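Local coordinates for hemolysin-related protein (Vibrio cholerae serotype O1, PDB 5V6F) that probably helps the bacterium and its biofilm adhere to host surfaces, its second beta-prism lectin domain, the part described here, binding a mannotriose glycan, at residues Glu69-Leu74 with His81-Lys86; Gly73-Gly78 with Gly127-Glu132. All coordinates share one frame; numbering follows the deposited sequence.

Contact 1 (Glu69-Leu74 with His81-Lys86); sequences EVTSGL and HIVAIK
The carbonyl oxygen of T71 takes two backbone N-H groups from the facing strand, V83 N at 2.9 Å and A84 N at 3.1 Å, the first arriving in the carbonyl plane and the second tilted 16° from it. Both residues face T71, and the antiparallel register slips by one residue between T71 and S72. Within the bulge T71 N also donates to A84 O; beyond it E69 and K86 exchange two bonds, and on the other side G73 and H81 are joined by two more, with G73 N approaching H81 O almost in line with the C=O bond.

The extra residue lets V83 pack against the bonded backbone. Its CG2, held between its own backbone N and carbonyl carbon, lies 3.3 Å from T71 O, while the CG2 methyl of T71 crosses V83 at a slant, 4.0 Å from V83 CG2. On the face bearing V70, S72, I82 and I85, V70 divides its two methyls: CG1 meets I82 CG2 at 3.8 Å, and CG2 lies beside I85 CG2, the two side chains pointing the same way. S72 OG rests against I82 CG1 at 3.4 Å.

At the far end, E69 and K86 both run out extended, with CG anti to the backbone N (chi1 -175° and 178°). OE1 of E69 packs on CD of K86, but its separation from NZ, 4.7 Å, leaves no direct salt bridge; a water that donates to OE1 is held only weakly by NZ.

In the next layer, F134 of strand 131-137 packs on V70, I82 and I85. V83 and A84 opposite T71 form a classic beta bulge, here in the hairpin of strands 65-75 and 80-89 at the middle of one four-stranded antiparallel sheet of the beta-prism lectin fold.

Contact 2 (Gly73-Gly78 with Gly127-Glu132); sequences GLYNWG and GGWLVE. With BMA (beta-D-mannopyranose), chain B; MAN (alpha-D-mannopyranose), chain C; MAN (alpha-D-mannopyranose), chain D.
Y75 OH and O4 of the central mannose, BMA, share a hydrogen bond of 2.8 Å in which either oxygen could be the donor. BMA O4 lies near the plane of the phenol ring at its edge, and the six-membered ring of W129 meets the same ring through its CH2, 3.7 Å from Y75 CD2. The two aromatic planes are inclined at 62°, in neither a stack nor an edge-to-face pair. With CG anti to the backbone N (chi1 178°), W129 reaches across to the Y75-G78 turn, where its CZ3 lies 3.3 Å from G78 O. L130 packs on one face of W129, its CD1 over the centre of the ring and also touching Y75 CD2 at 3.8 Å.

W77 contributes a flat platform. One face of its indole takes the BMA ring, with C1 3.5 Å from CZ2, and the opposite face rests on N76 CB. CD1 of W77 approaches O5 of the chain C mannose at 3.3 Å. The type I turn holding W77 is closed by G78 N bonding to Y75 O, while H81 NE2 binds G78 O.

Further hydrogen bonds to alpha-mannose come from F31, A32, D34, T51, N52, G53 and G54. Carbohydrate C-H groups over an aromatic face, joined to a directional hydroxyl bond, are consistent with recognition of the sugar's apolar surface together with the position of its O4.

Contacts 1 and 2 lie with their centres 10 Å apart and share G73 and L74: strand 65-75 first pairs with 80-89 in contact 1, then runs on into the turn that carries Y75 and W77 in contact 2. Segment 127-132 comes much later in the chain, leading into strand 131-137 of a different sheet. The junction is direct, since H81 ND1 probably bonds to E132 OE2 and I82 N to V131 O, tying the bulged hairpin to the second sheet. The interior pairing of contact 1 thus passes, at one end of the prism, into the sugar-binding surface of contact 2, where the turn after strand 65-75 and the loop before strand 131-137 bring Y75, W77 and W129 together.

Contact 1 (Glu69-Leu74 with His81-Lys86)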
loop_
_atom_site.group_PDB
_atom_site.type_symbol
_atom_site.label_atom_id
_atom_site.label_comp_id
_atom_site.label_asym_id
_atom_site.label_seq_id
_atom_site.Cartn_x
_atom_site.Cartn_y
_atom_site.Cartn_z
ATOM N N GLU A 69 -5.002 -5.502 -6.062
ATOM C CA GLU A 69 -6.025 -4.684 -6.700
ATOM C C GLU A 69 -6.069 -3.396 -5.895
ATOM O O GLU A 69 -6.516 -3.402 -4.744
ATOM C CB GLU A 69 -7.374 -5.402 -6.703
ATOM C CG GLU A 69 -8.491 -4.713 -7.448
ATOM C CD GLU A 69 -9.763 -5.537 -7.432
ATOM O OE1 GLU A 69 -10.545 -5.411 -6.468
ATOM O OE2 GLU A 69 -9.966 -6.335 -8.370
ATOM N N VAL A 70 -5.568 -2.308 -6.474
ATOM C CA VAL A 70 -5.344 -1.057 -5.757
ATOM C C VAL A 70 -6.396 -0.056 -6.205
ATOM O O VAL A 70 -6.493 0.260 -7.397
ATOM C CB VAL A 70 -3.932 -0.508 -6.007
ATOM C CG1 VAL A 70 -3.709 0.788 -5.226
ATOM C CG2 VAL A 70 -2.884 -1.543 -5.630
ATOM N N THR A 71 -7.172 0.452 -5.254
ATOM C CA THR A 71 -8.165 1.483 -5.527
ATOM C C THR A 71 -7.630 2.824 -5.035
ATOM O O THR A 71 -7.259 2.962 -3.864
ATOM C CB THR A 71 -9.502 1.154 -4.862
ATOM O OG1 THR A 71 -9.945 -0.138 -5.295
ATOM C CG2 THR A 71 -10.561 2.189 -5.238
ATOM N N SER A 72 -7.592 3.803 -5.932
ATOM C CA SER A 72 -7.146 5.151 -5.615
ATOM C C SER A 72 -8.231 6.124 -6.044
ATOM O O SER A 72 -9.064 5.809 -6.896
ATOM C CB SER A 72 -5.827 5.492 -6.324
ATOM O OG SER A 72 -4.839 4.504 -6.096
ATOM N N GLY A 73 -8.226 7.313 -5.454
ATOM C CA GLY A 73 -9.188 8.314 -5.877
ATOM C C GLY A 73 -9.100 9.577 -5.053
ATOM O O GLY A 73 -8.167 9.781 -4.273
ATOM N N LEU A 74 -10.104 10.427 -5.255
ATOM C CA LEU A 74 -10.226 11.700 -4.555
ATOM C C LEU A 74 -10.889 11.443 -3.210
ATOM O O LEU A 74 -12.113 11.344 -3.110
ATOM C CB LEU A 74 -11.026 12.697 -5.387
ATOM C CG LEU A 74 -11.241 14.076 -4.761
ATOM C CD1 LEU A 74 -9.920 14.761 -4.457
ATOM C CD2 LEU A 74 -12.078 14.943 -5.686
ATOM N N HIS A 81 -5.320 9.907 -3.218
ATOM C CA HIS A 81 -4.477 8.953 -2.510
ATOM C C HIS A 81 -4.931 7.540 -2.841
ATOM O O HIS A 81 -5.957 7.328 -3.488
ATOM C CB HIS A 81 -4.532 9.138 -0.988
ATOM C CG HIS A 81 -4.659 10.559 -0.539
ATOM N ND1 HIS A 81 -3.568 11.351 -0.252
ATOM C CD2 HIS A 81 -5.750 11.321 -0.295
ATOM C CE1 HIS A 81 -3.982 12.544 0.133
ATOM N NE2 HIS A 81 -5.302 12.551 0.119
ATOM N N ILE A 82 -4.153 6.570 -2.369
ATOM C CA ILE A 82 -4.598 5.183 -2.347
ATOM C C ILE A 82 -5.551 5.019 -1.175
ATOM O O ILE A 82 -5.219 5.369 -0.035
ATOM C CB ILE A 82 -3.398 4.227 -2.239
ATOM C CG1 ILE A 82 -2.559 4.296 -3.522
ATOM C CG2 ILE A 82 -3.876 2.792 -1.949
ATOM C CD1 ILE A 82 -1.326 3.393 -3.534
ATOM N N VAL A 83 -6.745 4.500 -1.449
ATOM C CA VAL A 83 -7.748 4.326 -0.410
ATOM C C VAL A 83 -7.978 2.863 -0.048
ATOM O O VAL A 83 -8.419 2.587 1.076
ATOM C CB VAL A 83 -9.084 5.005 -0.788
ATOM C CG1 VAL A 83 -8.890 6.518 -0.873
ATOM C CG2 VAL A 83 -9.649 4.454 -2.096
ATOM N N ALA A 84 -7.667 1.919 -0.937
ATOM C CA ALA A 84 -7.852 0.514 -0.616
ATOM C C ALA A 84 -6.869 -0.333 -1.409
ATOM O O ALA A 84 -6.520 -0.009 -2.548
ATOM C CB ALA A 84 -9.285 0.057 -0.906
ATOM N N ILE A 85 -6.423 -1.423 -0.787
ATOM C CA ILE A 85 -5.627 -2.442 -1.460
ATOM C C ILE A 85 -6.201 -3.801 -1.108
ATOM O O ILE A 85 -6.325 -4.142 0.076
ATOM C CB ILE A 85 -4.137 -2.402 -1.072
ATOM C CG1 ILE A 85 -3.556 -1.001 -1.246
ATOM C CG2 ILE A 85 -3.352 -3.399 -1.931
ATOM C CD1 ILE A 85 -2.228 -0.822 -0.557
ATOM N N LYS A 86 -6.530 -4.579 -2.131
ATOM C CA LYS A 86 -6.908 -5.973 -1.962
ATOM C C LYS A 86 -5.706 -6.841 -2.317
ATOM O O LYS A 86 -5.215 -6.794 -3.448
ATOM C CB LYS A 86 -8.109 -6.325 -2.835
ATOM C CG LYS A 86 -8.539 -7.774 -2.740
ATOM C CD LYS A 86 -9.706 -8.058 -3.666
ATOM C CE LYS A 86 -9.932 -9.544 -3.824
ATOM N NZ LYS A 86 -10.979 -9.830 -4.848
HETATM O O HOH W 1 -12.557 -7.203 -6.096
#

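Contact 2 (Gly73-Gly78 with Gly127-Glu132)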
loop_
_atom_site.group_PDB
_atom_site.type_symbol
_atom_site.label_atom_id
_atom_site.label_comp_id
_atom_site.label_asym_id
_atom_site.label_seq_id
_atom_site.Cartn_x
_atom_site.Cartn_y
_atom_site.Cartn_z
ATOM N N GLY A 73 -8.226 7.313 -5.454
ATOM C CA GLY A 73 -9.188 8.314 -5.877
ATOM C C GLY A 73 -9.100 9.577 -5.053
ATOM O O GLY A 73 -8.167 9.781 -4.273
ATOM N N LEU A 74 -10.104 10.427 -5.255
ATOM C CA LEU A 74 -10.226 11.700 -4.555
ATOM C C LEU A 74 -10.889 11.443 -3.210
ATOM O O LEU A 74 -12.113 11.344 -3.110
ATOM C CB LEU A 74 -11.026 12.697 -5.387
ATOM C CG LEU A 74 -11.241 14.076 -4.761
ATOM C CD1 LEU A 74 -9.920 14.761 -4.457
ATOM C CD2 LEU A 74 -12.078 14.943 -5.686
ATOM N N TYR A 75 -10.060 11.321 -2.176
ATOM C CA TYR A 75 -10.533 11.062 -0.826
ATOM C C TYR A 75 -11.466 12.172 -0.359
ATOM O O TYR A 75 -11.231 13.355 -0.619
ATOM C CB TYR A 75 -9.323 10.940 0.100
ATOM C CG TYR A 75 -9.602 10.465 1.503
ATOM C CD1 TYR A 75 -10.303 9.289 1.742
ATOM C CD2 TYR A 75 -9.129 11.178 2.595
ATOM C CE1 TYR A 75 -10.543 8.849 3.032
ATOM C CE2 TYR A 75 -9.361 10.743 3.888
ATOM C CZ TYR A 75 -10.066 9.577 4.101
ATOM O OH TYR A 75 -10.308 9.130 5.381
ATOM N N ASN A 76 -12.527 11.784 0.354
ATOM C CA ASN A 76 -13.574 12.735 0.713
ATOM C C ASN A 76 -13.093 13.833 1.651
ATOM O O ASN A 76 -13.720 14.896 1.707
ATOM C CB ASN A 76 -14.750 12.013 1.364
ATOM C CG ASN A 76 -15.611 11.278 0.366
ATOM O OD1 ASN A 76 -15.525 11.488 -0.848
ATOM N ND2 ASN A 76 -16.452 10.410 0.873
ATOM N N TRP A 77 -12.022 13.604 2.405
ATOM C CA TRP A 77 -11.468 14.639 3.267
ATOM C C TRP A 77 -10.278 15.336 2.622
ATOM O O TRP A 77 -9.596 16.129 3.281
ATOM C CB TRP A 77 -11.108 14.043 4.632
ATOM C CG TRP A 77 -12.349 13.762 5.422
ATOM C CD1 TRP A 77 -12.987 14.616 6.276
ATOM C CD2 TRP A 77 -13.131 12.562 5.399
ATOM N NE1 TRP A 77 -14.108 14.018 6.793
ATOM C CE2 TRP A 77 -14.221 12.757 6.269
ATOM C CE3 TRP A 77 -13.011 11.338 4.733
ATOM C CZ2 TRP A 77 -15.186 11.775 6.491
ATOM C CZ3 TRP A 77 -13.968 10.365 4.957
ATOM C CH2 TRP A 77 -15.038 10.588 5.833
ATOM N N GLY A 78 -10.037 15.074 1.334
ATOM C CA GLY A 78 -9.089 15.836 0.553
ATOM C C GLY A 78 -8.028 15.004 -0.134
ATOM O O GLY A 78 -7.492 14.053 0.445
ATOM N N GLY A 127 2.912 12.525 1.208
ATOM C CA GLY A 127 3.091 13.909 1.587
ATOM C C GLY A 127 2.919 14.182 3.068
ATOM O O GLY A 127 2.826 15.350 3.460
ATOM N N GLY A 128 2.848 13.146 3.904
ATOM C CA GLY A 128 2.790 13.321 5.342
ATOM C C GLY A 128 1.442 13.049 5.972
ATOM O O GLY A 128 1.314 13.190 7.193
ATOM N N TRP A 129 0.430 12.677 5.187
ATOM C CA TRP A 129 -0.887 12.343 5.720
ATOM C C TRP A 129 -1.304 10.929 5.342
ATOM O O TRP A 129 -1.579 10.115 6.230
ATOM C CB TRP A 129 -1.924 13.361 5.227
ATOM C CG TRP A 129 -3.334 13.084 5.687
ATOM C CD1 TRP A 129 -3.720 12.430 6.825
ATOM C CD2 TRP A 129 -4.539 13.457 5.012
ATOM N NE1 TRP A 129 -5.092 12.375 6.896
ATOM C CE2 TRP A 129 -5.618 13.000 5.796
ATOM C CE3 TRP A 129 -4.812 14.134 3.819
ATOM C CZ2 TRP A 129 -6.946 13.196 5.423
ATOM C CZ3 TRP A 129 -6.128 14.327 3.453
ATOM C CH2 TRP A 129 -7.178 13.859 4.251
ATOM N N LEU A 130 -1.367 10.614 4.051
ATOM C CA LEU A 130 -1.755 9.299 3.569
ATOM C C LEU A 130 -0.730 8.829 2.546
ATOM O O LEU A 130 0.223 9.541 2.211
ATOM C CB LEU A 130 -3.162 9.331 2.960
ATOM C CG LEU A 130 -4.263 9.816 3.903
ATOM C CD1 LEU A 130 -5.531 10.101 3.134
ATOM C CD2 LEU A 130 -4.521 8.793 4.998
ATOM N N VAL A 131 -0.928 7.614 2.051
ATOM C CA VAL A 131 -0.091 7.065 0.994
ATOM C C VAL A 131 -0.701 7.455 -0.343
ATOM O O VAL A 131 -1.845 7.099 -0.642
ATOM C CB VAL A 131 0.033 5.541 1.120
ATOM C CG1 VAL A 131 0.748 4.953 -0.096
ATOM C CG2 VAL A 131 0.772 5.183 2.400
ATOM N N GLU A 132 0.061 8.192 -1.149
ATOM C CA GLU A 132 -0.389 8.511 -2.494
ATOM C C GLU A 132 -0.072 7.410 -3.496
ATOM O O GLU A 132 -0.838 7.212 -4.443
ATOM C CB GLU A 132 0.230 9.827 -2.961
ATOM C CG GLU A 132 -0.458 11.053 -2.375
ATOM C CD GLU A 132 -0.103 11.290 -0.920
ATOM O OE1 GLU A 132 1.103 11.419 -0.616
ATOM O OE2 GLU A 132 -1.024 11.352 -0.078
HETATM C C1 BMA B . -13.432 11.596 9.557
HETATM C C2 BMA B . -12.316 12.587 9.867
HETATM C C3 BMA B . -11.169 12.401 8.844
HETATM C C4 BMA B . -10.783 10.930 8.646
HETATM C C5 BMA B . -12.033 10.054 8.447
HETATM C C6 BMA B . -11.726 8.583 8.444
HETATM O O1 BMA B . -14.403 11.687 10.572
HETATM O O2 BMA B . -11.782 12.358 11.166
HETATM O O3 BMA B . -10.002 13.099 9.223
HETATM O O4 BMA B . -9.902 10.822 7.513
HETATM O O5 BMA B . -12.947 10.291 9.538
HETATM O O6 BMA B . -10.794 8.326 9.483
HETATM C C1 MAN C . -9.773 14.289 8.458
HETATM C C2 MAN C . -8.371 14.770 8.816
HETATM C C3 MAN C . -8.382 15.320 10.246
HETATM C C4 MAN C . -9.498 16.364 10.413
HETATM C C5 MAN C . -10.842 15.736 10.028
HETATM C C6 MAN C . -11.993 16.715 10.087
HETATM O O2 MAN C . -7.949 15.842 7.966
HETATM O O3 MAN C . -7.120 15.860 10.621
HETATM O O4 MAN C . -9.564 16.802 11.757
HETATM O O5 MAN C . -10.754 15.257 8.675
HETATM O O6 MAN C . -11.632 17.864 9.337
HETATM C C1 MAN D . -10.359 6.964 9.404
HETATM C C2 MAN D . -9.548 6.668 10.655
HETATM C C3 MAN D . -8.263 7.478 10.615
HETATM C C4 MAN D . -7.514 7.276 9.272
HETATM C C5 MAN D . -8.465 7.510 8.068
HETATM C C6 MAN D . -7.843 7.166 6.709
HETATM O O2 MAN D . -9.154 5.302 10.704
HETATM O O3 MAN D . -7.415 7.155 11.716
HETATM O O4 MAN D . -6.442 8.196 9.183
HETATM O O5 MAN D . -9.642 6.703 8.231
HETATM O O6 MAN D . -7.404 5.809 6.740
#